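Local coordinates for putative C39-like peptidase (Bacillus anthracis, PDB 3ERV), which probably cleaves peptide bonds as a papain-like (clan CA) cysteine peptidase of the C39-like family, though its function is not established, at residues 144-149 with 177-182; 56-61 with 219-224. All coordinates share one frame; numbering follows the deposited sequence.

Interaction 1 (144-149 with 177-182)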
ATOM      1  N   PRO A 144       6.368  -2.932  10.528  1.00 46.37           N
ATOM      2  CA  PRO A 144       5.886  -3.443   9.228  1.00 45.86           C
ATOM      3  C   PRO A 144       5.730  -2.290   8.216  1.00 46.10           C
ATOM      4  O   PRO A 144       5.730  -1.096   8.598  1.00 45.84           O
ATOM      5  CB  PRO A 144       4.515  -4.052   9.571  1.00 44.43           C
ATOM      6  CG  PRO A 144       3.994  -3.218  10.737  1.00 46.46           C
ATOM      7  CD  PRO A 144       5.273  -2.769  11.518  1.00 45.76           C
ATOM      8  N   VAL A 145       5.613  -2.630   6.940  1.00 44.71           N
ATOM      9  CA  VAL A 145       5.694  -1.618   5.894  1.00 44.62           C
ATOM     10  C   VAL A 145       4.504  -1.785   4.926  1.00 44.54           C
ATOM     11  O   VAL A 145       4.274  -2.872   4.420  1.00 43.28           O
ATOM     12  CB  VAL A 145       7.050  -1.772   5.121  1.00 44.77           C
ATOM     13  CG1 VAL A 145       7.246  -0.663   4.024  1.00 41.86           C
ATOM     14  CG2 VAL A 145       8.206  -1.846   6.120  1.00 44.12           C
ATOM     15  N   VAL A 146       3.761  -0.712   4.683  1.00 44.07           N
ATOM     16  CA  VAL A 146       2.712  -0.741   3.706  1.00 44.34           C
ATOM     17  C   VAL A 146       3.338  -0.556   2.311  1.00 45.76           C
ATOM     18  O   VAL A 146       4.125   0.380   2.091  1.00 45.66           O
ATOM     19  CB  VAL A 146       1.693   0.361   3.980  1.00 44.33           C
ATOM     20  CG1 VAL A 146       0.633   0.460   2.822  1.00 43.61           C
ATOM     21  CG2 VAL A 146       1.061   0.159   5.359  1.00 41.90           C
ATOM     22  N   ILE A 147       3.008  -1.448   1.372  1.00 46.45           N
ATOM     23  CA  ILE A 147       3.631  -1.356   0.051  1.00 47.94           C
ATOM     24  C   ILE A 147       2.639  -1.379  -1.121  1.00 48.82           C
ATOM     25  O   ILE A 147       1.629  -2.086  -1.094  1.00 49.49           O
ATOM     26  CB  ILE A 147       4.748  -2.412  -0.140  1.00 48.76           C
ATOM     27  CG1 ILE A 147       4.132  -3.794  -0.243  1.00 48.37           C
ATOM     28  CG2 ILE A 147       5.845  -2.343   0.983  1.00 44.21           C
ATOM     29  CD1 ILE A 147       4.044  -4.275  -1.675  1.00 51.56           C
ATOM     30  N   ILE A 148       2.903  -0.591  -2.146  1.00 49.04           N
ATOM     31  CA  ILE A 148       2.072  -0.673  -3.340  1.00 50.18           C
ATOM     32  C   ILE A 148       2.766  -1.657  -4.320  1.00 50.80           C
ATOM     33  O   ILE A 148       3.959  -1.542  -4.540  1.00 51.40           O
ATOM     34  CB  ILE A 148       1.917   0.706  -4.032  1.00 49.81           C
ATOM     35  CG1 ILE A 148       1.389   1.770  -3.060  1.00 51.15           C
ATOM     36  CG2 ILE A 148       1.041   0.596  -5.307  1.00 48.93           C
ATOM     37  CD1 ILE A 148       0.033   1.520  -2.562  1.00 53.90           C
ATOM     38  N   THR A 149       2.023  -2.609  -4.882  1.00 50.85           N
ATOM     39  CA  THR A 149       2.592  -3.587  -5.821  1.00 51.73           C
ATOM     40  C   THR A 149       1.500  -3.952  -6.796  1.00 51.42           C
ATOM     41  O   THR A 149       0.589  -3.149  -6.997  1.00 51.83           O
ATOM     42  CB  THR A 149       3.117  -4.858  -5.116  1.00 51.21           C
ATOM     43  OG1 THR A 149       3.722  -5.727  -6.086  1.00 53.86           O
ATOM     44  CG2 THR A 149       1.980  -5.632  -4.416  1.00 51.26           C
ATOM     45  N   GLU A 177      -3.206  -3.147  -9.815  1.00 51.30           N
ATOM     46  CA  GLU A 177      -2.615  -2.439  -8.650  1.00 51.10           C
ATOM     47  C   GLU A 177      -3.173  -3.009  -7.358  1.00 49.54           C
ATOM     48  O   GLU A 177      -4.377  -3.230  -7.239  1.00 49.12           O
ATOM     49  CB  GLU A 177      -2.913  -0.921  -8.682  1.00 51.06           C
ATOM     50  CG  GLU A 177      -2.272  -0.108  -7.507  1.00 53.12           C
ATOM     51  CD  GLU A 177      -3.230   0.281  -6.350  1.00 54.01           C
ATOM     52  OE1 GLU A 177      -4.434  -0.057  -6.376  1.00 54.25           O
ATOM     53  OE2 GLU A 177      -2.753   0.924  -5.376  1.00 55.06           O
ATOM     54  N   HIS A 178      -2.294  -3.209  -6.391  1.00 49.15           N
ATOM     55  CA  HIS A 178      -2.663  -3.759  -5.118  1.00 48.90           C
ATOM     56  C   HIS A 178      -1.800  -3.196  -3.967  1.00 48.67           C
ATOM     57  O   HIS A 178      -0.715  -2.602  -4.175  1.00 49.15           O
ATOM     58  CB  HIS A 178      -2.589  -5.288  -5.184  1.00 48.78           C
ATOM     59  CG  HIS A 178      -3.293  -5.982  -4.045  1.00 50.07           C
ATOM     60  ND1 HIS A 178      -4.499  -5.542  -3.528  1.00 51.48           N
ATOM     61  CD2 HIS A 178      -2.958  -7.080  -3.325  1.00 51.25           C
ATOM     62  CE1 HIS A 178      -4.878  -6.341  -2.547  1.00 51.10           C
ATOM     63  NE2 HIS A 178      -3.957  -7.279  -2.397  1.00 52.88           N
ATOM     64  N   CYS A 179      -2.263  -3.372  -2.735  1.00 47.70           N
ATOM     65  CA  CYS A 179      -1.508  -2.821  -1.606  1.00 45.19           C
ATOM     66  C   CYS A 179      -1.617  -3.770  -0.453  1.00 44.54           C
ATOM     67  O   CYS A 179      -2.696  -4.233  -0.129  1.00 44.68           O
ATOM     68  CB  CYS A 179      -2.042  -1.428  -1.237  1.00 44.98           C
ATOM     69  SG  CYS A 179      -1.234  -0.699   0.195  1.00 42.96           S
ATOM     70  N   VAL A 180      -0.484  -4.063   0.164  1.00 44.55           N
ATOM     71  CA  VAL A 180      -0.403  -5.066   1.234  1.00 43.33           C
ATOM     72  C   VAL A 180       0.575  -4.564   2.315  1.00 42.59           C
ATOM     73  O   VAL A 180       1.286  -3.576   2.130  1.00 41.85           O
ATOM     74  CB  VAL A 180       0.030  -6.509   0.699  1.00 44.60           C
ATOM     75  CG1 VAL A 180      -0.876  -7.010  -0.471  1.00 41.90           C
ATOM     76  CG2 VAL A 180       1.487  -6.536   0.302  1.00 43.30           C
ATOM     77  N   VAL A 181       0.596  -5.248   3.448  1.00 42.61           N
ATOM     78  CA  VAL A 181       1.538  -4.954   4.518  1.00 42.73           C
ATOM     79  C   VAL A 181       2.599  -6.022   4.510  1.00 44.65           C
ATOM     80  O   VAL A 181       2.263  -7.214   4.617  1.00 46.21           O
ATOM     81  CB  VAL A 181       0.864  -4.936   5.954  1.00 42.44           C
ATOM     82  CG1 VAL A 181       1.875  -4.451   7.014  1.00 37.15           C
ATOM     83  CG2 VAL A 181      -0.437  -4.069   5.950  1.00 39.14           C
ATOM     84  N   LEU A 182       3.852  -5.588   4.386  1.00 45.29           N
ATOM     85  CA  LEU A 182       5.025  -6.445   4.546  1.00 46.71           C
ATOM     86  C   LEU A 182       5.298  -6.691   6.021  1.00 47.58           C
ATOM     87  O   LEU A 182       5.594  -5.757   6.790  1.00 48.43           O
ATOM     88  CB  LEU A 182       6.261  -5.821   3.886  1.00 46.72           C
ATOM     89  CG  LEU A 182       7.599  -6.582   4.059  1.00 46.46           C
ATOM     90  CD1 LEU A 182       7.581  -7.946   3.363  1.00 46.41           C
ATOM     91  CD2 LEU A 182       8.773  -5.757   3.561  1.00 47.86           C
TER
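V145, I147 and T149 pair with L182, V180 and H178 as the hydrogen-bonded pairs of an antiparallel ladder, six backbone bonds in all; I147 N to V180 O, at 2.8 Å, is nearly straight (172°), whereas H178 N reaches T149 O from above the carbonyl plane. V146–V181 and I148–C179 are the intervening non-hydrogen-bonded pairs.

C179 SG, set anti to its backbone nitrogen (chi1 177°), touches methyls of two residues of the partner strand, V146 CG1 at 3.4 Å and I148 CD1 at 3.8 Å. A small, polarisable thiol suits a position beside two branched side chains. I148 CG2 packs 3.8 Å from E177 OE2, an oxygen that also lies close to the carboxylate of E51. On the other face I147 and V180 lie side by side, CG1 to CG2 3.8 Å; beta-branched residues favour the extended backbone.

H178 is bonded through NE2 to D194 and touches C50, consistent with a Cys-His-Asp triad whose histidine this ladder holds in place. The face of V146 and C179 looks to helix 50-61, that of V145 and L182 to helix 132-140, while strand 220-223 pairs with the far edge of 145-149.

Interaction 2 (56-61 with 219-224); sequences AMMLQY and QAISYV
S222, which turns its backbone to M58, has its hydroxyl OG hydrogen-bonded to both the carbonyl oxygen of P144 and the hydroxyl of S138. Serine suits this position because its short side chain points away from M58, toward P144 and S138 of helix 132-140. With the hydroxyl turned that way, S222 offers its CA to the methionine: M58 SD rests 3.7 Å from S222 CA.

M58 is the residue that carries the helix to the strand. Its unbranched chain runs out anti to the backbone nitrogen and then bends at the sulfur (chi3 77°), so that SD meets the strand backbone while CE swings back toward an aromatic ring. SD lies 3.8 Å from I221 O and 4.2 Å from I221 CG2. The ring is that of Y223, and M58 comes at its edge: CG sits near the ring plane, 3.9 Å from CE2, and CE is 4.0 Å from CD2. The sulfur is 5.4 Å from the ring centroid and 83° off its normal, an edge-on Met-aromatic contact. Y223 can meet the methionine this way because its CG stands between backbone N and carbonyl carbon (chi1 61°), with the ring reaching to the end of the helix. There its OH touches Y61 CD2 at 3.4 Å, the two side chains crossing at about a right angle.

With the helix and strand axes 9.6 Å apart, the gap is bridged mainly by the long side chains of M58 and Y223. V146 packs against M58 from the next strand, and F113 and A116 of helix 109-119 touch I221. No polar bond joins 56-61 to 219-224, so the join depends on van der Waals contact and on a polarisable sulfur at a ring edge.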
ATOM      1  N   ALA A  56      -4.584   0.846   7.847  1.00 37.97           N
ATOM      2  CA  ALA A  56      -5.236   0.595   9.123  1.00 38.27           C
ATOM      3  C   ALA A  56      -4.513  -0.448  10.012  1.00 39.50           C
ATOM      4  O   ALA A  56      -4.206  -0.193  11.187  1.00 39.56           O
ATOM      5  CB  ALA A  56      -6.751   0.253   8.917  1.00 36.58           C
ATOM      6  N   MET A  57      -4.155  -1.574   9.423  1.00 40.19           N
ATOM      7  CA  MET A  57      -3.348  -2.602  10.109  1.00 41.12           C
ATOM      8  C   MET A  57      -2.030  -2.035  10.663  1.00 41.43           C
ATOM      9  O   MET A  57      -1.640  -2.341  11.811  1.00 42.09           O
ATOM     10  CB  MET A  57      -3.021  -3.775   9.141  1.00 39.71           C
ATOM     11  CG  MET A  57      -4.204  -4.759   8.847  1.00 39.60           C
ATOM     12  SD  MET A  57      -3.813  -6.218   7.757  1.00 30.41           S
ATOM     13  CE  MET A  57      -4.235  -5.585   6.133  1.00 37.79           C
ATOM     14  N   MET A  58      -1.333  -1.235   9.855  1.00 41.78           N
ATOM     15  CA  MET A  58      -0.065  -0.616  10.266  1.00 41.19           C
ATOM     16  C   MET A  58      -0.275   0.318  11.437  1.00 41.74           C
ATOM     17  O   MET A  58       0.445   0.230  12.462  1.00 43.11           O
ATOM     18  CB  MET A  58       0.575   0.169   9.088  1.00 41.53           C
ATOM     19  CG  MET A  58       2.094   0.674   9.248  1.00 40.41           C
ATOM     20  SD  MET A  58       2.615   2.126   8.255  1.00 31.37           S
ATOM     21  CE  MET A  58       1.823   3.395   9.277  1.00 39.86           C
ATOM     22  N   LEU A  59      -1.253   1.222  11.292  1.00 41.40           N
ATOM     23  CA  LEU A  59      -1.582   2.187  12.368  1.00 40.39           C
ATOM     24  C   LEU A  59      -1.996   1.518  13.701  1.00 40.45           C
ATOM     25  O   LEU A  59      -1.538   1.933  14.773  1.00 40.83           O
ATOM     26  CB  LEU A  59      -2.712   3.116  11.891  1.00 38.82           C
ATOM     27  CG  LEU A  59      -2.234   4.166  10.842  1.00 39.31           C
ATOM     28  CD1 LEU A  59      -3.386   5.085  10.413  1.00 37.40           C
ATOM     29  CD2 LEU A  59      -1.081   4.982  11.431  1.00 38.49           C
ATOM     30  N   GLN A  60      -2.890   0.527  13.634  1.00 40.07           N
ATOM     31  CA  GLN A  60      -3.238  -0.301  14.798  1.00 41.82           C
ATOM     32  C   GLN A  60      -2.024  -0.904  15.496  1.00 42.61           C
ATOM     33  O   GLN A  60      -1.888  -0.789  16.727  1.00 44.09           O
ATOM     34  CB  GLN A  60      -4.217  -1.428  14.408  1.00 41.39           C
ATOM     35  CG  GLN A  60      -5.555  -0.888  14.100  1.00 43.05           C
ATOM     36  CD  GLN A  60      -6.540  -1.945  13.662  1.00 49.89           C
ATOM     37  OE1 GLN A  60      -6.246  -3.155  13.708  1.00 47.39           O
ATOM     38  NE2 GLN A  60      -7.741  -1.495  13.230  1.00 48.38           N
ATOM     39  N   TYR A  61      -1.154  -1.571  14.735  1.00 42.52           N
ATOM     40  CA  TYR A  61       0.058  -2.153  15.333  1.00 43.03           C
ATOM     41  C   TYR A  61       0.948  -1.078  15.955  1.00 43.62           C
ATOM     42  O   TYR A  61       1.599  -1.316  16.955  1.00 44.05           O
ATOM     43  CB  TYR A  61       0.891  -2.845  14.270  1.00 42.70           C
ATOM     44  CG  TYR A  61       1.922  -3.806  14.786  1.00 42.16           C
ATOM     45  CD1 TYR A  61       1.545  -4.917  15.544  1.00 39.62           C
ATOM     46  CD2 TYR A  61       3.277  -3.623  14.483  1.00 39.62           C
ATOM     47  CE1 TYR A  61       2.502  -5.851  15.956  1.00 43.11           C
ATOM     48  CE2 TYR A  61       4.249  -4.519  14.920  1.00 39.35           C
ATOM     49  CZ  TYR A  61       3.852  -5.630  15.638  1.00 42.32           C
ATOM     50  OH  TYR A  61       4.791  -6.512  16.037  1.00 45.89           O
ATOM     51  N   GLN A 219       7.184   2.047  -3.956  1.00 47.98           N
ATOM     52  CA  GLN A 219       6.387   2.865  -3.052  1.00 47.92           C
ATOM     53  C   GLN A 219       6.175   2.154  -1.708  1.00 47.38           C
ATOM     54  O   GLN A 219       5.732   0.997  -1.678  1.00 46.75           O
ATOM     55  CB  GLN A 219       5.060   3.209  -3.655  1.00 47.54           C
ATOM     56  CG  GLN A 219       5.062   3.596  -5.143  1.00 49.83           C
ATOM     57  CD  GLN A 219       3.683   4.096  -5.535  1.00 49.33           C
ATOM     58  OE1 GLN A 219       3.064   4.808  -4.753  1.00 50.25           O
ATOM     59  NE2 GLN A 219       3.178   3.709  -6.715  1.00 45.76           N
ATOM     60  N   ALA A 220       6.494   2.839  -0.607  1.00 46.49           N
ATOM     61  CA  ALA A 220       6.389   2.206   0.725  1.00 46.80           C
ATOM     62  C   ALA A 220       6.264   3.198   1.838  1.00 47.06           C
ATOM     63  O   ALA A 220       6.909   4.226   1.824  1.00 48.22           O
ATOM     64  CB  ALA A 220       7.563   1.311   0.992  1.00 46.13           C
ATOM     65  N   ILE A 221       5.403   2.886   2.802  1.00 47.49           N
ATOM     66  CA  ILE A 221       5.159   3.752   3.958  1.00 47.59           C
ATOM     67  C   ILE A 221       5.395   2.922   5.235  1.00 47.17           C
ATOM     68  O   ILE A 221       4.957   1.774   5.337  1.00 45.44           O
ATOM     69  CB  ILE A 221       3.697   4.273   4.015  1.00 48.02           C
ATOM     70  CG1 ILE A 221       3.310   5.110   2.785  1.00 49.67           C
ATOM     71  CG2 ILE A 221       3.400   5.010   5.343  1.00 46.41           C
ATOM     72  CD1 ILE A 221       4.265   6.191   2.528  1.00 54.89           C
ATOM     73  N   SER A 222       6.042   3.511   6.223  1.00 46.68           N
ATOM     74  CA  SER A 222       6.141   2.836   7.513  1.00 47.23           C
ATOM     75  C   SER A 222       6.124   3.869   8.634  1.00 47.61           C
ATOM     76  O   SER A 222       5.600   4.984   8.456  1.00 46.98           O
ATOM     77  CB  SER A 222       7.401   1.947   7.584  1.00 47.67           C
ATOM     78  OG  SER A 222       7.407   1.162   8.785  1.00 47.95           O
ATOM     79  N   TYR A 223       6.676   3.511   9.788  1.00 47.27           N
ATOM     80  CA  TYR A 223       6.858   4.489  10.839  1.00 48.67           C
ATOM     81  C   TYR A 223       8.099   4.072  11.647  1.00 50.56           C
ATOM     82  O   TYR A 223       8.628   2.961  11.483  1.00 50.07           O
ATOM     83  CB  TYR A 223       5.596   4.573  11.736  1.00 47.04           C
ATOM     84  CG  TYR A 223       5.308   3.231  12.426  1.00 48.07           C
ATOM     85  CD1 TYR A 223       5.716   2.987  13.744  1.00 46.10           C
ATOM     86  CD2 TYR A 223       4.688   2.181  11.726  1.00 47.39           C
ATOM     87  CE1 TYR A 223       5.481   1.741  14.354  1.00 46.46           C
ATOM     88  CE2 TYR A 223       4.441   0.947  12.318  1.00 48.18           C
ATOM     89  CZ  TYR A 223       4.833   0.723  13.630  1.00 47.91           C
ATOM     90  OH  TYR A 223       4.587  -0.529  14.224  1.00 48.43           O
ATOM     91  N   VAL A 224       8.559   4.951  12.534  1.00 52.71           N
ATOM     92  CA  VAL A 224       9.675   4.596  13.400  1.00 55.51           C
ATOM     93  C   VAL A 224       9.262   4.544  14.888  1.00 57.95           C
ATOM     94  O   VAL A 224       8.315   5.231  15.324  1.00 58.17           O
ATOM     95  CB  VAL A 224      10.895   5.532  13.155  1.00 55.41           C
ATOM     96  CG1 VAL A 224      11.425   5.327  11.730  1.00 54.27           C
ATOM     97  CG2 VAL A 224      10.510   6.994  13.379  1.00 54.07           C
TER

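From the N terminus, helix 50-61 comes first and supplies 56-61, whose partner 219-224 is reached only after 157 residues. Interaction 2 thus closes a long loop that brings the last strand back to the first helix. Within that span, interaction 1 closes a much shorter loop of 27 residues, holding the hairpin-like strands 162-166 and 169-173, so the two contacts nest and do not cross. They meet in one sheet: V146 N bonds I221 O at 2.8 Å, making 145-150 the shared strand between 177-185 and 220-223. Y223 OH also packs on P144 CD, 3.6 Å away. Together they tie the sheet to the helix that begins at C50.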